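Local atomic coordinates of beta-hexosaminidase Amuc_2018 (Akkermansia muciniphila, PDB entry 6JEB), a protein that hydrolyses terminal, non-reducing N-acetylglucosamine and N-acetylgalactosamine residues from beta-N-acetylhexosaminides, including terminally unbranched N-glycans and chitobiose. Residues 2-7 / 69-74; 32-35 / 39-42; 58-63 / 118-123; 87-92 / 427-432. All blocks are in the same frame, centred on the assembly; numbering follows the deposited sequence. Where two conformers were deposited one is given.

In the fold
All four contacts lie on the same side of the chain's centre, in and around the N-terminal alpha/beta domain and where it meets the TIM barrel, away from the acetamide pocket and the zinc site. Contacts 1 and 3 share helix 55-73 and are tied by Asp-70 OD2 and Tyr-118 OH at 2.6 Å. Contact 2 joins a strand of that domain's sheet to the loop before it; Tyr-39 packs against Tyr-60 and Gly-61 of contact 3. Contact 3 sets helix 55-73 against the barrel and contact 4 ties the linker to the turn after helix 417-426; their centres are about 13 Å apart, and they meet where Asn-122 ND2 reaches Pro-91 O at 2.9 Å.

Contact 1 (2-7 / 69-74); sequences AQYSII and RDQLAG
The flat carboxamide of Gln-71, in the N-terminal alpha/beta domain of this family 20 enzyme, meets the backbone of Gln-3, Tyr-4 and Ser-5 with both its polar atoms, while its OE1 approaches the Tyr-4 ring only obliquely. NE2 donates to Gln-3 O at 3.1 Å, with the acceptor close to the amide plane of Gln-71 and the donor in the carbonyl plane of Gln-3. OE1 receives Ser-5 N at 3.0 Å, this time from above the glutamine carbonyl plane (39° out of it). This amide pins the chain's start to the last turn of helix 55-73, gripping the O of one residue and the N two further on, much as a neighbouring strand could. Reach comes from the torsions: CG lies anti to the backbone N (chi1 -176°) and the chain runs on extended. NE2 also bonds to Gln-75 OE1, which helps fix how the amide is rotated. Tyr-4 turns into the domain, its hydroxyl bonded to Pro-80 O, and Ser-5 OG bonds to Asp-443 of helix 434-452. Between the two gripped residues, OE1 comes within 3.5 Å of Tyr-4 CA.

Contact 2 (32-35 / 39-42); sequences PTLE and YRLT
Leu-34 and Arg-40 cross at about a right angle, the leucine coming out of the loop and the arginine rising from strand 39-44. The setting is the mixed sheet of the N-terminal alpha/beta domain: strands 25-30 and 39-44 both pair with strand 47-52, and residues 32-35 belong to the connection that passes from one to the other. The two methyl groups of Leu-34 do different work. CD1 rests against the strand backbone, 3.8 Å from Arg-40 N and 4.0 Å from Tyr-39 C. It also stands 4.2 Å above the guanidinium plane, offset toward its rim, so the leucine sits under a folded-back arm. That fold comes from a bend at chi3 (-48°), which turns the end of Arg-40 back toward the loop after a straight start. Less certain is the part of Thr-33, which has two conformers: in the one given, its OG1 lies at the guanidinium edge, in plane, 3.9 Å from Arg-40 NH2. Tyr-39 offers only its backbone here; its ring is directed at helix 55-73, where its hydroxyl bonds to Thr-64 OG1. The interaction is therefore mainly van der Waals, aliphatic carbon against backbone and guanidinium. The second methyl, Leu-34 CD2, meets the end of the arginine in an oblique approach to the guanidinium, 3.9 Å from Arg-40 NH2.

Contact 3 (58-63 / 118-123); sequences RIYGLA and YYKFNR
Tyr-60 and Lys-120 carry most of this buried contact, with Ala-63 one turn further along helix 55-73. The lysine runs across the helix surface, its CG and CD passing CD1 of the Tyr-60 ring at an oblique angle, and its CE packs 3.8 Å from Tyr-60 CB and 3.3 Å from Tyr-60 O. Ala-63 supplies a small methyl beneath it, CB standing 4.2 Å from Lys-120 CG. The chain is extended until its last torsion, where a bend (chi4 77°) swings NZ to Thr-64 OG1, and the ammonium makes a cation-pi contact with Trp-426. That indole also meets the Tyr-60 ring edge to face. Lys-120 has positive phi and is the C-prime residue of a Schellman motif that ends helix 106-118, just before barrel strand 123-127. Beyond it, Asn-122 ND2 makes a weak hydrogen bond to Tyr-60 OH at 3.4 Å; that hydroxyl is also bonded to Glu-56 and Arg-93, while the asparagine amide bonds to Pro-91 O. At the other end, a water donates to Ala-63 O at 2.7 Å and to Tyr-118 O at 2.9 Å. Here the N-terminal domain meets the barrel round a buried lysine, whose charge is probably eased by a hydroxyl, an indole and the nearby Tyr-60 carbonyl.

Contact 4 (87-92 / 427-432); sequences KPRYPW and SPMGVR
This is a water-bridged, partly buried contact in which Arg-89, in the linker from strand 79-86 to strand 92-97, reaches over Met-429 and Ser-427 in the turn after helix 417-426. The arginine does nearly all the touching from its side. Its chain leaves with CG anti to the backbone N (chi1 180°) and stays extended to NE, carrying CD past Ser-427 O at 3.9 Å and setting the guanidinium over the methionine. Met-429 CG lies against one face, 3.6 Å from NH1, while Tyr-90 OH stands 3.2 Å above the opposite face, offset toward the rim; the flat group is held between them. The methionine, doubled back by bends at chi2 and chi3, also brings SD to within 3.5 Å of NH1. A water at the guanidinium edge, in its plane, joins the two segments: it accepts from Arg-89 NH1 and from Arg-432 NH1, each at 2.9 Å, and donates to Ser-427 O at 2.7 Å. The two guanidinium groups, both positively charged, bring Arg-89 NH1 and Arg-432 NH1 to 4.7 Å, a closeness probably eased by Asp-379, which forms a salt bridge with Arg-89 NH1. Arg-432 has further support from Leu-378 O and the Tyr-376 ring. The linker backbone is tied in as well, through a hydrogen bond between Arg-89 and Trp-426. Strand 92-97 opens the eight-stranded parallel sheet and pairs with its last strand, 392-399, so the arrangement joins the entry and the exit of the catalytic TIM barrel, the (beta/alpha)8 fold of family 20 glycoside hydrolases.

Contact 1 (2-7 / 69-74)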
loop_
_atom_site.group_PDB
_atom_site.type_symbol
_atom_site.label_atom_id
_atom_site.label_comp_id
_atom_site.label_asym_id
_atom_site.label_seq_id
_atom_site.Cartn_x
_atom_site.Cartn_y
_atom_site.Cartn_z
ATOM N N ALA A 2 8.318 -9.878 -32.977
ATOM C CA ALA A 2 8.160 -8.568 -32.357
ATOM C C ALA A 2 6.965 -8.550 -31.409
ATOM O O ALA A 2 5.875 -9.012 -31.755
ATOM C CB ALA A 2 7.989 -7.500 -33.433
ATOM N N GLN A 3 7.171 -7.989 -30.216
ATOM C CA GLN A 3 6.174 -7.987 -29.158
ATOM C C GLN A 3 6.131 -6.607 -28.520
ATOM O O GLN A 3 7.010 -5.770 -28.739
ATOM C CB GLN A 3 6.536 -8.993 -28.057
ATOM C CG GLN A 3 6.599 -10.439 -28.502
ATOM C CD GLN A 3 7.024 -11.359 -27.372
ATOM O OE1 GLN A 3 6.188 -11.923 -26.667
ATOM N NE2 GLN A 3 8.331 -11.508 -27.191
ATOM N N TYR A 4 5.099 -6.378 -27.713
ATOM C CA TYR A 4 5.042 -5.218 -26.838
ATOM C C TYR A 4 5.715 -5.540 -25.508
ATOM O O TYR A 4 5.884 -6.704 -25.130
ATOM C CB TYR A 4 3.591 -4.829 -26.554
ATOM C CG TYR A 4 2.775 -4.457 -27.772
ATOM C CD1 TYR A 4 3.342 -3.753 -28.833
ATOM C CD2 TYR A 4 1.429 -4.798 -27.855
ATOM C CE1 TYR A 4 2.589 -3.403 -29.937
ATOM C CE2 TYR A 4 0.670 -4.455 -28.957
ATOM C CZ TYR A 4 1.254 -3.758 -29.996
ATOM O OH TYR A 4 0.495 -3.422 -31.097
ATOM N N SER A 5 6.091 -4.484 -24.791
ATOM C CA SER A 5 6.655 -4.632 -23.458
ATOM C C SER A 5 5.827 -3.864 -22.443
ATOM O O SER A 5 6.322 -2.936 -21.795
ATOM C CB SER A 5 8.110 -4.168 -23.434
ATOM O OG SER A 5 8.900 -5.058 -24.196
ATOM N N ILE A 6 4.566 -4.249 -22.294
ATOM C CA ILE A 6 3.635 -3.586 -21.392
ATOM C C ILE A 6 3.621 -4.347 -20.076
ATOM O O ILE A 6 3.398 -5.567 -20.056
ATOM C CB ILE A 6 2.222 -3.547 -22.001
ATOM C CG1 ILE A 6 2.217 -2.802 -23.342
ATOM C CG2 ILE A 6 1.230 -2.943 -21.003
ATOM C CD1 ILE A 6 1.060 -3.212 -24.235
ATOM N N ILE A 7 3.856 -3.633 -18.980
ATOM C CA ILE A 7 3.696 -4.165 -17.632
ATOM C C ILE A 7 2.635 -3.319 -16.943
ATOM O O ILE A 7 2.784 -2.097 -16.850
ATOM C CB ILE A 7 5.001 -4.143 -16.815
ATOM C CG1 ILE A 7 6.089 -4.959 -17.519
ATOM C CG2 ILE A 7 4.744 -4.683 -15.398
ATOM C CD1 ILE A 7 7.492 -4.746 -16.937
ATOM N N ARG A 69 4.292 4.318 -26.215
ATOM C CA ARG A 69 5.039 5.471 -26.711
ATOM C C ARG A 69 6.490 5.426 -26.254
ATOM O O ARG A 69 7.399 5.775 -27.021
ATOM C CB ARG A 69 4.357 6.770 -26.287
ATOM C CG ARG A 69 3.064 6.998 -27.033
ATOM C CD ARG A 69 2.280 8.191 -26.552
ATOM N NE ARG A 69 1.186 8.444 -27.486
ATOM C CZ ARG A 69 0.091 9.138 -27.209
ATOM N NH1 ARG A 69 -0.087 9.662 -26.000
ATOM N NH2 ARG A 69 -0.830 9.299 -28.150
ATOM N N ASP A 70 6.728 5.003 -25.009
ATOM C CA ASP A 70 8.102 4.845 -24.545
ATOM C C ASP A 70 8.824 3.763 -25.340
ATOM O O ASP A 70 10.000 3.920 -25.695
ATOM C CB ASP A 70 8.129 4.550 -23.043
ATOM C CG ASP A 70 7.676 5.742 -22.202
ATOM O OD1 ASP A 70 7.660 6.881 -22.721
ATOM O OD2 ASP A 70 7.340 5.541 -21.015
ATOM N N GLN A 71 8.132 2.662 -25.647
ATOM C CA GLN A 71 8.735 1.629 -26.482
ATOM C C GLN A 71 9.059 2.161 -27.876
ATOM O O GLN A 71 10.180 1.986 -28.379
ATOM C CB GLN A 71 7.822 0.402 -26.563
ATOM C CG GLN A 71 8.468 -0.733 -27.356
ATOM C CD GLN A 71 7.625 -1.995 -27.397
ATOM O OE1 GLN A 71 6.666 -2.143 -26.638
ATOM N NE2 GLN A 71 7.989 -2.918 -28.278
ATOM N N LEU A 72 8.095 2.833 -28.508
ATOM C CA LEU A 72 8.312 3.343 -29.858
ATOM C C LEU A 72 9.461 4.344 -29.896
ATOM O O LEU A 72 10.225 4.389 -30.870
ATOM C CB LEU A 72 7.021 3.974 -30.386
ATOM C CG LEU A 72 7.085 4.662 -31.753
ATOM C CD1 LEU A 72 7.516 3.688 -32.851
ATOM C CD2 LEU A 72 5.737 5.302 -32.086
ATOM N N ALA A 73 9.615 5.143 -28.833
ATOM C CA ALA A 73 10.692 6.131 -28.796
ATOM C C ALA A 73 12.062 5.478 -28.897
ATOM O O ALA A 73 13.001 6.086 -29.424
ATOM C CB ALA A 73 10.589 6.975 -27.526
ATOM N N GLY A 74 12.198 4.247 -28.409
ATOM C CA GLY A 74 13.432 3.497 -28.514
ATOM C C GLY A 74 13.485 2.494 -29.647
ATOM O O GLY A 74 14.467 1.752 -29.752
#

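Contact 2 (32-35 / 39-42)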
loop_
_atom_site.group_PDB
_atom_site.type_symbol
_atom_site.label_atom_id
_atom_site.label_comp_id
_atom_site.label_asym_id
_atom_site.label_seq_id
_atom_site.Cartn_x
_atom_site.Cartn_y
_atom_site.Cartn_z
ATOM N N PRO A 32 -20.313 1.087 -24.570
ATOM C CA PRO A 32 -21.101 0.409 -23.526
ATOM C C PRO A 32 -20.733 -1.044 -23.330
ATOM O O PRO A 32 -20.999 -1.594 -22.251
ATOM C CB PRO A 32 -22.537 0.528 -24.049
ATOM C CG PRO A 32 -22.372 0.585 -25.545
ATOM C CD PRO A 32 -21.112 1.374 -25.775
ATOM N N THR A 33 -20.117 -1.670 -24.332
ATOM C CA THR A 33 -19.864 -3.104 -24.303
ATOM C C THR A 33 -18.767 -3.468 -23.313
ATOM O O THR A 33 -18.769 -4.580 -22.771
ATOM C CB THR A 33 -19.464 -3.558 -25.704
ATOM O OG1 THR A 33 -18.108 -3.165 -25.955
ATOM C CG2 THR A 33 -20.353 -2.894 -26.737
ATOM N N LEU A 34 -17.826 -2.562 -23.072
ATOM C CA LEU A 34 -16.711 -2.829 -22.179
ATOM C C LEU A 34 -17.096 -2.469 -20.751
ATOM O O LEU A 34 -17.872 -1.541 -20.512
ATOM C CB LEU A 34 -15.495 -1.993 -22.579
ATOM C CG LEU A 34 -14.782 -2.383 -23.877
ATOM C CD1 LEU A 34 -13.752 -1.316 -24.248
ATOM C CD2 LEU A 34 -14.117 -3.741 -23.736
ATOM N N GLU A 35 -16.547 -3.215 -19.800
ATOM C CA GLU A 35 -16.746 -2.861 -18.404
ATOM C C GLU A 35 -16.021 -1.550 -18.087
ATOM O O GLU A 35 -15.130 -1.110 -18.821
ATOM C CB GLU A 35 -16.271 -3.994 -17.495
ATOM C CG GLU A 35 -17.009 -5.321 -17.720
ATOM C CD GLU A 35 -18.509 -5.224 -17.483
ATOM O OE1 GLU A 35 -18.918 -4.603 -16.476
ATOM O OE2 GLU A 35 -19.276 -5.775 -18.305
ATOM N N TYR A 39 -10.490 -1.571 -21.286
ATOM C CA TYR A 39 -10.236 -0.799 -22.497
ATOM C C TYR A 39 -9.865 -1.742 -23.637
ATOM O O TYR A 39 -9.481 -2.900 -23.424
ATOM C CB TYR A 39 -9.146 0.294 -22.297
ATOM C CG TYR A 39 -7.769 -0.294 -22.101
ATOM C CD1 TYR A 39 -6.950 -0.573 -23.195
ATOM C CD2 TYR A 39 -7.295 -0.605 -20.829
ATOM C CE1 TYR A 39 -5.708 -1.146 -23.033
ATOM C CE2 TYR A 39 -6.049 -1.168 -20.653
ATOM C CZ TYR A 39 -5.260 -1.447 -21.764
ATOM O OH TYR A 39 -4.030 -2.038 -21.616
ATOM N N ARG A 40 -9.989 -1.223 -24.855
ATOM C CA ARG A 40 -9.485 -1.871 -26.057
ATOM C C ARG A 40 -8.658 -0.839 -26.807
ATOM O O ARG A 40 -9.161 0.234 -27.154
ATOM C CB ARG A 40 -10.633 -2.368 -26.934
ATOM C CG ARG A 40 -10.167 -3.116 -28.180
ATOM C CD ARG A 40 -11.333 -3.410 -29.139
ATOM N NE ARG A 40 -12.480 -3.995 -28.444
ATOM C CZ ARG A 40 -13.648 -3.385 -28.254
ATOM N NH1 ARG A 40 -13.857 -2.160 -28.730
ATOM N NH2 ARG A 40 -14.615 -4.009 -27.593
ATOM N N LEU A 41 -7.386 -1.147 -27.033
ATOM C CA LEU A 41 -6.471 -0.231 -27.700
ATOM C C LEU A 41 -5.993 -0.902 -28.972
ATOM O O LEU A 41 -5.395 -1.980 -28.918
ATOM C CB LEU A 41 -5.296 0.106 -26.783
ATOM C CG LEU A 41 -4.255 1.078 -27.340
ATOM C CD1 LEU A 41 -4.858 2.453 -27.607
ATOM C CD2 LEU A 41 -3.094 1.192 -26.370
ATOM N N THR A 42 -6.271 -0.279 -30.114
ATOM C CA THR A 42 -5.905 -0.827 -31.415
ATOM C C THR A 42 -4.800 0.032 -32.012
ATOM O O THR A 42 -4.965 1.248 -32.174
ATOM C CB THR A 42 -7.122 -0.883 -32.339
ATOM O OG1 THR A 42 -8.146 -1.663 -31.706
ATOM C CG2 THR A 42 -6.754 -1.527 -33.680
#

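Contact 3 (58-63 / 118-123)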
loop_
_atom_site.group_PDB
_atom_site.type_symbol
_atom_site.label_atom_id
_atom_site.label_comp_id
_atom_site.label_asym_id
_atom_site.label_seq_id
_atom_site.Cartn_x
_atom_site.Cartn_y
_atom_site.Cartn_z
ATOM N N ARG A 58 -10.352 4.022 -19.162
ATOM C CA ARG A 58 -9.667 4.993 -20.011
ATOM C C ARG A 58 -8.308 5.373 -19.431
ATOM O O ARG A 58 -7.315 5.459 -20.167
ATOM C CB ARG A 58 -10.543 6.227 -20.223
ATOM C CG ARG A 58 -9.920 7.263 -21.136
ATOM C CD ARG A 58 -10.919 8.345 -21.536
ATOM N NE ARG A 58 -10.266 9.333 -22.382
ATOM C CZ ARG A 58 -9.600 10.379 -21.904
ATOM N NH1 ARG A 58 -9.541 10.580 -20.588
ATOM N NH2 ARG A 58 -8.999 11.221 -22.734
ATOM N N ILE A 59 -8.243 5.609 -18.118
ATOM C CA ILE A 59 -6.957 5.890 -17.484
ATOM C C ILE A 59 -5.983 4.751 -17.754
ATOM O O ILE A 59 -4.816 4.972 -18.110
ATOM C CB ILE A 59 -7.140 6.140 -15.973
ATOM C CG1 ILE A 59 -7.807 7.498 -15.736
ATOM C CG2 ILE A 59 -5.797 6.055 -15.235
ATOM C CD1 ILE A 59 -8.278 7.721 -14.309
ATOM N N TYR A 60 -6.453 3.509 -17.601
ATOM C CA TYR A 60 -5.575 2.367 -17.844
ATOM C C TYR A 60 -5.157 2.286 -19.306
ATOM O O TYR A 60 -3.995 1.995 -19.603
ATOM C CB TYR A 60 -6.237 1.060 -17.402
ATOM C CG TYR A 60 -6.620 1.030 -15.939
ATOM C CD1 TYR A 60 -5.853 1.687 -14.978
ATOM C CD2 TYR A 60 -7.763 0.352 -15.513
ATOM C CE1 TYR A 60 -6.214 1.670 -13.639
ATOM C CE2 TYR A 60 -8.120 0.322 -14.182
ATOM C CZ TYR A 60 -7.348 0.987 -13.248
ATOM O OH TYR A 60 -7.726 0.964 -11.922
ATOM N N GLY A 61 -6.087 2.518 -20.235
ATOM C CA GLY A 61 -5.719 2.481 -21.645
ATOM C C GLY A 61 -4.678 3.526 -21.994
ATOM O O GLY A 61 -3.749 3.263 -22.765
ATOM N N LEU A 62 -4.816 4.725 -21.424
ATOM C CA LEU A 62 -3.815 5.763 -21.637
ATOM C C LEU A 62 -2.477 5.390 -21.004
ATOM O O LEU A 62 -1.423 5.768 -21.530
ATOM C CB LEU A 62 -4.334 7.112 -21.127
ATOM C CG LEU A 62 -5.520 7.697 -21.902
ATOM C CD1 LEU A 62 -6.120 8.906 -21.180
ATOM C CD2 LEU A 62 -5.103 8.061 -23.327
ATOM N N ALA A 63 -2.495 4.655 -19.884
ATOM C CA ALA A 63 -1.247 4.181 -19.289
ATOM C C ALA A 63 -0.546 3.179 -20.202
ATOM O O ALA A 63 0.686 3.210 -20.346
ATOM C CB ALA A 63 -1.519 3.565 -17.916
ATOM N N TYR A 118 2.186 4.508 -13.502
ATOM C CA TYR A 118 2.728 3.971 -14.745
ATOM C C TYR A 118 2.483 2.472 -14.854
ATOM O O TYR A 118 2.319 1.954 -15.972
ATOM C CB TYR A 118 4.225 4.280 -14.787
ATOM C CG TYR A 118 4.935 4.011 -16.094
ATOM C CD1 TYR A 118 4.868 4.920 -17.143
ATOM C CD2 TYR A 118 5.729 2.881 -16.254
ATOM C CE1 TYR A 118 5.546 4.697 -18.333
ATOM C CE2 TYR A 118 6.418 2.648 -17.436
ATOM C CZ TYR A 118 6.311 3.553 -18.477
ATOM O OH TYR A 118 6.994 3.334 -19.651
ATOM N N TYR A 119 2.425 1.775 -13.709
ATOM C CA TYR A 119 2.194 0.335 -13.631
ATOM C C TYR A 119 0.759 -0.025 -13.230
ATOM O O TYR A 119 0.494 -1.178 -12.866
ATOM C CB TYR A 119 3.229 -0.310 -12.697
ATOM C CG TYR A 119 4.606 -0.203 -13.304
ATOM C CD1 TYR A 119 4.960 -1.003 -14.384
ATOM C CD2 TYR A 119 5.539 0.727 -12.836
ATOM C CE1 TYR A 119 6.195 -0.899 -14.978
ATOM C CE2 TYR A 119 6.790 0.840 -13.434
ATOM C CZ TYR A 119 7.110 0.023 -14.507
ATOM O OH TYR A 119 8.334 0.135 -15.120
ATOM N N LYS A 120 -0.172 0.931 -13.305
ATOM C CA LYS A 120 -1.601 0.708 -13.079
ATOM C C LYS A 120 -1.949 0.342 -11.637
ATOM O O LYS A 120 -2.996 -0.269 -11.390
ATOM C CB LYS A 120 -2.222 -0.294 -14.067
ATOM C CG LYS A 120 -2.092 0.107 -15.524
ATOM C CD LYS A 120 -2.875 -0.852 -16.412
ATOM C CE LYS A 120 -2.775 -0.500 -17.896
ATOM N NZ LYS A 120 -1.462 -0.907 -18.482
ATOM N N PHE A 121 -1.124 0.713 -10.654
ATOM C CA PHE A 121 -1.600 0.652 -9.279
ATOM C C PHE A 121 -2.754 1.631 -9.115
ATOM O O PHE A 121 -2.785 2.685 -9.751
ATOM C CB PHE A 121 -0.481 1.028 -8.303
ATOM C CG PHE A 121 0.518 -0.076 -8.074
ATOM C CD1 PHE A 121 0.266 -1.063 -7.132
ATOM C CD2 PHE A 121 1.702 -0.130 -8.801
ATOM C CE1 PHE A 121 1.171 -2.090 -6.914
ATOM C CE2 PHE A 121 2.612 -1.159 -8.595
ATOM C CZ PHE A 121 2.343 -2.140 -7.647
ATOM N N ASN A 122 -3.720 1.285 -8.256
ATOM C CA ASN A 122 -4.862 2.168 -8.048
ATOM C C ASN A 122 -5.136 2.475 -6.580
ATOM O O ASN A 122 -6.136 3.139 -6.281
ATOM C CB ASN A 122 -6.129 1.643 -8.746
ATOM C CG ASN A 122 -6.597 0.312 -8.194
ATOM O OD1 ASN A 122 -5.927 -0.294 -7.361
ATOM N ND2 ASN A 122 -7.750 -0.149 -8.659
ATOM N N ARG A 123 -4.265 2.047 -5.666
ATOM C CA ARG A 123 -4.443 2.324 -4.245
ATOM C C ARG A 123 -3.116 2.756 -3.648
ATOM O O ARG A 123 -2.109 2.057 -3.805
ATOM C CB ARG A 123 -4.949 1.087 -3.493
ATOM C CG ARG A 123 -6.290 0.542 -3.998
ATOM C CD ARG A 123 -7.449 1.468 -3.635
ATOM N NE ARG A 123 -8.741 0.917 -4.046
ATOM C CZ ARG A 123 -9.317 1.144 -5.225
ATOM N NH1 ARG A 123 -8.722 1.917 -6.126
ATOM N NH2 ARG A 123 -10.494 0.600 -5.503
HETATM O O HOH W 1 1.862 3.974 -17.982
#

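Contact 4 (87-92 / 427-432)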
loop_
_atom_site.group_PDB
_atom_site.type_symbol
_atom_site.label_atom_id
_atom_site.label_comp_id
_atom_site.label_asym_id
_atom_site.label_seq_id
_atom_site.Cartn_x
_atom_site.Cartn_y
_atom_site.Cartn_z
ATOM N N LYS A 87 -8.334 -5.715 -18.901
ATOM C CA LYS A 87 -9.154 -5.481 -17.721
ATOM C C LYS A 87 -8.427 -6.160 -16.574
ATOM O O LYS A 87 -7.863 -7.245 -16.782
ATOM C CB LYS A 87 -10.545 -6.117 -17.916
ATOM C CG LYS A 87 -11.549 -5.858 -16.796
ATOM C CD LYS A 87 -12.848 -6.635 -17.014
ATOM C CE LYS A 87 -13.853 -6.349 -15.908
ATOM N NZ LYS A 87 -13.230 -6.491 -14.540
ATOM N N PRO A 88 -8.398 -5.575 -15.380
ATOM C CA PRO A 88 -7.603 -6.159 -14.293
ATOM C C PRO A 88 -8.241 -7.384 -13.657
ATOM O O PRO A 88 -9.458 -7.470 -13.470
ATOM C CB PRO A 88 -7.531 -5.026 -13.263
ATOM C CG PRO A 88 -8.758 -4.209 -13.518
ATOM C CD PRO A 88 -8.914 -4.240 -15.026
ATOM N N ARG A 89 -7.366 -8.308 -13.256
ATOM C CA ARG A 89 -7.794 -9.486 -12.510
ATOM C C ARG A 89 -8.403 -9.100 -11.167
ATOM O O ARG A 89 -9.445 -9.646 -10.769
ATOM C CB ARG A 89 -6.603 -10.424 -12.303
ATOM C CG ARG A 89 -6.953 -11.683 -11.526
ATOM C CD ARG A 89 -5.750 -12.569 -11.272
ATOM N NE ARG A 89 -6.137 -13.780 -10.548
ATOM C CZ ARG A 89 -5.285 -14.617 -9.959
ATOM N NH1 ARG A 89 -3.971 -14.378 -9.988
ATOM N NH2 ARG A 89 -5.749 -15.688 -9.328
ATOM N N TYR A 90 -7.767 -8.163 -10.453
ATOM C CA TYR A 90 -8.216 -7.751 -9.136
ATOM C C TYR A 90 -8.469 -6.254 -9.085
ATOM O O TYR A 90 -7.726 -5.472 -9.691
ATOM C CB TYR A 90 -7.178 -8.072 -8.065
ATOM C CG TYR A 90 -7.055 -9.532 -7.751
ATOM C CD1 TYR A 90 -8.053 -10.200 -7.039
ATOM C CD2 TYR A 90 -5.942 -10.253 -8.164
ATOM C CE1 TYR A 90 -7.934 -11.546 -6.742
ATOM C CE2 TYR A 90 -5.816 -11.600 -7.879
ATOM C CZ TYR A 90 -6.811 -12.242 -7.171
ATOM O OH TYR A 90 -6.679 -13.579 -6.885
ATOM N N PRO A 91 -9.489 -5.828 -8.338
ATOM C CA PRO A 91 -9.812 -4.398 -8.267
ATOM C C PRO A 91 -8.958 -3.608 -7.300
ATOM O O PRO A 91 -8.978 -2.373 -7.366
ATOM C CB PRO A 91 -11.274 -4.393 -7.804
ATOM C CG PRO A 91 -11.415 -5.685 -7.036
ATOM C CD PRO A 91 -10.548 -6.676 -7.761
ATOM N N TRP A 92 -8.239 -4.259 -6.392
ATOM C CA TRP A 92 -7.396 -3.579 -5.411
ATOM C C TRP A 92 -5.944 -3.906 -5.739
ATOM O O TRP A 92 -5.518 -5.054 -5.598
ATOM C CB TRP A 92 -7.736 -4.044 -3.994
ATOM C CG TRP A 92 -6.968 -3.262 -2.956
ATOM C CD1 TRP A 92 -5.620 -3.332 -2.694
ATOM C CD2 TRP A 92 -7.496 -2.257 -2.084
ATOM N NE1 TRP A 92 -5.287 -2.434 -1.703
ATOM C CE2 TRP A 92 -6.421 -1.765 -1.308
ATOM C CE3 TRP A 92 -8.778 -1.735 -1.874
ATOM C CZ2 TRP A 92 -6.590 -0.768 -0.336
ATOM C CZ3 TRP A 92 -8.946 -0.747 -0.915
ATOM C CH2 TRP A 92 -7.857 -0.276 -0.154
ATOM N N SER A 427 -2.665 -8.985 -14.044
ATOM C CA SER A 427 -2.675 -9.874 -15.207
ATOM C C SER A 427 -3.294 -11.227 -14.870
ATOM O O SER A 427 -2.944 -11.826 -13.847
ATOM C CB SER A 427 -1.258 -10.097 -15.716
ATOM O OG SER A 427 -0.666 -8.862 -16.078
ATOM N N PRO A 428 -4.174 -11.742 -15.727
ATOM C CA PRO A 428 -4.640 -13.126 -15.573
ATOM C C PRO A 428 -3.468 -14.097 -15.574
ATOM O O PRO A 428 -2.462 -13.892 -16.258
ATOM C CB PRO A 428 -5.518 -13.341 -16.810
ATOM C CG PRO A 428 -5.939 -11.971 -17.224
ATOM C CD PRO A 428 -4.824 -11.040 -16.843
ATOM N N MET A 429 -3.609 -15.180 -14.803
ATOM C CA MET A 429 -2.535 -16.167 -14.738
ATOM C C MET A 429 -2.174 -16.700 -16.119
ATOM O O MET A 429 -1.005 -17.015 -16.377
ATOM C CB MET A 429 -2.917 -17.312 -13.794
ATOM C CG MET A 429 -3.034 -16.892 -12.318
ATOM S SD MET A 429 -1.505 -16.228 -11.608
ATOM C CE MET A 429 -0.470 -17.687 -11.621
ATOM N N GLY A 430 -3.150 -16.778 -17.026
ATOM C CA GLY A 430 -2.927 -17.332 -18.350
ATOM C C GLY A 430 -2.024 -16.510 -19.246
ATOM O O GLY A 430 -1.596 -17.022 -20.284
ATOM N N VAL A 431 -1.731 -15.257 -18.887
ATOM C CA VAL A 431 -0.789 -14.430 -19.641
ATOM C C VAL A 431 0.495 -14.167 -18.877
ATOM O O VAL A 431 1.354 -13.414 -19.361
ATOM C CB VAL A 431 -1.415 -13.109 -20.133
ATOM C CG1 VAL A 431 -2.656 -13.379 -20.986
ATOM C CG2 VAL A 431 -1.729 -12.173 -18.951
ATOM N N ARG A 432 0.658 -14.761 -17.702
ATOM C CA ARG A 432 1.813 -14.497 -16.859
ATOM C C ARG A 432 2.887 -15.557 -17.063
ATOM O O ARG A 432 2.587 -16.748 -17.178
ATOM C CB ARG A 432 1.401 -14.441 -15.389
ATOM C CG ARG A 432 0.603 -13.192 -15.050
ATOM C CD ARG A 432 0.328 -13.093 -13.562
ATOM N NE ARG A 432 1.564 -13.041 -12.783
ATOM C CZ ARG A 432 1.637 -13.252 -11.475
ATOM N NH1 ARG A 432 0.533 -13.513 -10.785
ATOM N NH2 ARG A 432 2.816 -13.190 -10.859
HETATM O O HOH W 2 -2.196 -12.556 -11.337
#